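Local atomic coordinates of Abbfa_003403 (Acinetobacter baumannii, PDB entry 4ZXH), a protein that probably builds a peptide product as a four-domain nonribosomal peptide synthetase with condensation, adenylation, carrier and thioesterase domains. Residues S674-E677 / L678-L682; P642-I645 / N646-S650. All blocks are in the same frame, centred on the assembly; numbering follows the deposited sequence.

Interaction 1. Residues S674-E677 / L678-L682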
# COMPACT_ATOMS: atom_id res chain seq x y z
N SER A 674 -6.05 17.46 33.62
CA SER A 674 -6.52 17.09 34.95
C SER A 674 -7.39 18.18 35.56
O SER A 674 -8.25 17.91 36.40
CB SER A 674 -5.34 16.82 35.88
OG SER A 674 -4.67 18.03 36.15
N ILE A 675 -7.14 19.42 35.15
CA ILE A 675 -7.97 20.56 35.53
C ILE A 675 -9.48 20.28 35.38
O ILE A 675 -10.26 20.56 36.29
CB ILE A 675 -7.57 21.82 34.69
CG1 ILE A 675 -6.49 22.59 35.43
CG2 ILE A 675 -8.72 22.75 34.45
CD1 ILE A 675 -6.93 23.00 36.80
N LEU A 676 -9.88 19.71 34.24
CA LEU A 676 -11.28 19.36 33.99
C LEU A 676 -11.78 18.29 34.96
O LEU A 676 -12.92 18.34 35.43
CB LEU A 676 -11.44 18.84 32.56
CG LEU A 676 -12.80 18.25 32.19
CD1 LEU A 676 -13.86 19.33 32.13
CD2 LEU A 676 -12.72 17.49 30.90
N GLU A 677 -10.92 17.32 35.23
CA GLU A 677 -11.26 16.17 36.06
C GLU A 677 -11.42 16.54 37.52
O GLU A 677 -12.28 16.01 38.23
CB GLU A 677 -10.18 15.09 35.93
CG GLU A 677 -9.75 14.78 34.50
CD GLU A 677 -8.67 13.71 34.45
OE1 GLU A 677 -8.16 13.32 35.52
OE2 GLU A 677 -8.30 13.28 33.33
N LEU A 678 -10.57 17.45 37.99
CA LEU A 678 -10.55 17.81 39.40
C LEU A 678 -11.55 18.91 39.78
O LEU A 678 -11.86 19.10 40.95
CB LEU A 678 -9.13 18.22 39.80
CG LEU A 678 -8.06 17.14 39.61
CD1 LEU A 678 -6.64 17.70 39.81
CD2 LEU A 678 -8.29 15.91 40.52
N LEU A 679 -12.08 19.64 38.80
CA LEU A 679 -12.90 20.80 39.11
C LEU A 679 -14.35 20.71 38.67
O LEU A 679 -15.26 21.02 39.43
CB LEU A 679 -12.29 22.06 38.50
CG LEU A 679 -10.95 22.50 39.06
CD1 LEU A 679 -10.53 23.82 38.43
CD2 LEU A 679 -11.02 22.60 40.58
N ILE A 680 -14.58 20.31 37.43
CA ILE A 680 -15.90 20.54 36.85
C ILE A 680 -17.08 19.87 37.59
O ILE A 680 -18.19 20.39 37.51
CB ILE A 680 -15.95 20.15 35.35
CG1 ILE A 680 -17.06 20.95 34.65
CG2 ILE A 680 -16.13 18.65 35.15
CD1 ILE A 680 -17.17 20.73 33.16
N PRO A 681 -16.86 18.75 38.33
CA PRO A 681 -18.09 18.35 39.03
C PRO A 681 -18.32 19.25 40.24
O PRO A 681 -19.47 19.43 40.64
CB PRO A 681 -17.81 16.91 39.47
CG PRO A 681 -16.60 16.48 38.69
CD PRO A 681 -15.81 17.73 38.47
N LEU A 682 -17.25 19.81 40.80
CA LEU A 682 -17.39 20.69 41.96
C LEU A 682 -18.16 21.96 41.61
O LEU A 682 -18.86 22.51 42.44
CB LEU A 682 -16.03 21.05 42.53
CG LEU A 682 -15.19 19.90 43.05
CD1 LEU A 682 -13.85 20.45 43.51
CD2 LEU A 682 -15.90 19.18 44.18

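Interaction 2. Residues P642-I645 / N646-S650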
# COMPACT_ATOMS: atom_id res chain seq x y z
N PRO A 642 -9.35 33.74 33.35
CA PRO A 642 -10.38 33.80 32.29
C PRO A 642 -10.37 32.62 31.29
O PRO A 642 -11.45 32.10 31.00
CB PRO A 642 -10.07 35.13 31.59
CG PRO A 642 -9.52 35.99 32.70
CD PRO A 642 -8.77 35.07 33.63
N SER A 643 -9.20 32.18 30.80
CA SER A 643 -9.13 31.00 29.91
C SER A 643 -9.79 29.78 30.55
O SER A 643 -10.61 29.13 29.92
CB SER A 643 -7.68 30.60 29.58
OG SER A 643 -6.82 31.73 29.46
N ILE A 644 -9.41 29.49 31.79
CA ILE A 644 -9.88 28.31 32.49
C ILE A 644 -11.39 28.27 32.56
O ILE A 644 -12.00 27.26 32.21
CB ILE A 644 -9.31 28.24 33.93
CG1 ILE A 644 -7.80 28.06 33.88
CG2 ILE A 644 -9.94 27.09 34.74
CD1 ILE A 644 -7.20 27.89 35.22
N ILE A 645 -12.01 29.36 32.99
CA ILE A 645 -13.44 29.36 33.21
C ILE A 645 -14.16 29.29 31.84
O ILE A 645 -15.18 28.61 31.70
CB ILE A 645 -13.88 30.60 34.07
CG1 ILE A 645 -15.38 30.55 34.35
CG2 ILE A 645 -13.44 31.94 33.45
CD1 ILE A 645 -15.75 29.42 35.29
N ASN A 646 -13.61 29.95 30.82
CA ASN A 646 -14.10 29.78 29.46
C ASN A 646 -14.10 28.32 29.04
O ASN A 646 -15.07 27.82 28.47
CB ASN A 646 -13.26 30.58 28.48
CG ASN A 646 -13.73 30.42 27.05
OD1 ASN A 646 -14.76 30.96 26.65
ND2 ASN A 646 -13.00 29.63 26.28
N PHE A 647 -13.00 27.63 29.31
CA PHE A 647 -12.88 26.22 28.99
C PHE A 647 -13.91 25.37 29.72
O PHE A 647 -14.65 24.62 29.10
CB PHE A 647 -11.47 25.73 29.33
CG PHE A 647 -11.35 24.24 29.42
CD1 PHE A 647 -11.40 23.45 28.28
CD2 PHE A 647 -11.18 23.61 30.65
CE1 PHE A 647 -11.28 22.09 28.36
CE2 PHE A 647 -11.07 22.24 30.73
CZ PHE A 647 -11.13 21.48 29.59
N LEU A 648 -13.95 25.51 31.04
CA LEU A 648 -14.82 24.71 31.89
C LEU A 648 -16.29 24.86 31.51
O LEU A 648 -16.99 23.85 31.38
CB LEU A 648 -14.62 25.09 33.36
CG LEU A 648 -13.30 24.54 33.89
CD1 LEU A 648 -12.95 25.10 35.26
CD2 LEU A 648 -13.37 23.02 33.92
N LEU A 649 -16.73 26.10 31.32
CA LEU A 649 -18.12 26.34 30.94
C LEU A 649 -18.44 25.76 29.56
O LEU A 649 -19.51 25.20 29.34
CB LEU A 649 -18.43 27.84 30.94
CG LEU A 649 -18.51 28.52 32.31
CD1 LEU A 649 -18.89 29.97 32.13
CD2 LEU A 649 -19.51 27.80 33.20
N SER A 650 -17.49 25.89 28.64
CA SER A 650 -17.64 25.36 27.29
C SER A 650 -17.79 23.85 27.36
O SER A 650 -18.60 23.25 26.66
CB SER A 650 -16.43 25.74 26.44
OG SER A 650 -16.74 25.78 25.06

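Interaction 1. Residues S674-E677 / L678-L682
Leu-676 and Ile-680, four residues apart, meet where helix 674-679 of a β-α-β unit gives way to the chain beyond; the helix connects strand 662-665 to strand 687-690 within the adenylation domain. There are two apolar pairs of this i to i+4 kind. In the first, the side chains lie alongside each other and point the same way. Leu-676 sets its CG opposite the backbone N (chi1 172°), which carries CD1 forward to within 3.7 Å of CD1 of Ile-680. The same Leu-676 methyl is 3.8 Å from CG2 of Ile-680, so it faces both branches of the isoleucine. In the second pair, Ile-675 and Leu-679 stand shoulder to shoulder, with Ile-675 CD1 4.0 Å from Leu-679 CD1; both side chains also pack on Trp-552 of helix 543-553.

The backbone bonds are uneven. Leu-678 N donates to Ser-674 O over 2.8 Å. The next bond, Leu-679 N to Ile-675 O, is weak at 3.2 Å. Ile-680 N still reaches Leu-676 O at 3.3 Å.

The polar groups of Ser-674 and Glu-677 are bonded to residues of the preceding chain and, for Glu-677, also to Gln-715. The buried carboxylate of Glu-677 accepts a hydrogen bond at OE2 from Gln-715 NE2 and also pairs there with Thr-667 OG1, and OE1 takes a weak bond from Ile-666 N; together these should fix its rotation. Ser-674 OG bonds to Phe-671 O, and Leu-678 CD1 approaches OG to 4.2 Å, a loose van der Waals distance.

At the following residue the i to i+4 pattern has no donor to use: Pro-681 lacks an N-H, and its ring carbon CD sits 3.9 Å from Glu-677 O.

Interaction 2. Residues P642-I645 / N646-S650
The ring of Phe-647 meets the preceding turn at its edge, where Ile-644 O lies near the ring plane, 4.1 Å from CD2. Neither face is covered by an atom of 642-645. With CG turned opposite the backbone N (chi1 163°), the ring leads away from those residues, and Val-770 touches it from a loop. The second flat group, the amide of Asn-646, also leaves the turn: its CB rests 3.3 Å from Ser-643 O, while the amide itself is held at both ends from outside. OD1 accepts from Asn-791 ND2, and ND2 donates to Ala-790 O, which should fix the buried amide against flipping.

All of this rides on helix 641-655 of the adenylation domain, which directly follows strand 635-640. The i to i+4 backbone bonds are regular here. Asn-646 N donates to Pro-642 O at 3.1 Å, and Phe-647 N to Ser-643 O at 2.9 Å. Leu-648 N bonds to Ile-644 O at 2.9 Å, and Leu-649 N reaches Ile-645 O at 3.0 Å.

Two aliphatic pairs follow the same i to i+4 spacing, each with its side chains alongside and directed the same way. The γ-methyl CG2 of Ile-644 makes the nearer one, 3.6 Å from Leu-648 CD1, and Ile-644 also packs on Ala-622 and Tyr-623 of strand 621-627. In the other, Ile-645 CD1 lies 4.2 Å from Leu-649 CG, a looser touch. Ile-645 and Leu-648 also pack on Leu-483 of helix 483-494.

How the interactions relate
Interaction 2 comes first along the chain, on helix 641-655, and interaction 1 follows on helix 674-679 and the residues just after it, with strand 662-665 between them. Their centres are about 11 Å apart, both within the adenylation domain, and the two helices pack directly on each other. Leu-648 is the main point of meeting: its carbonyl O lies 3.6 Å from Ile-680 CD1, and its CD2 is 4.1 Å from Leu-676 CD1. Leu-676 also reaches Phe-647, CB to CE2 3.9 Å. Leu-648, with Phe-647, thus packs on Leu-676, Leu-679 and Ile-680, joining helix 641-655 to the helix of the β-α-β unit.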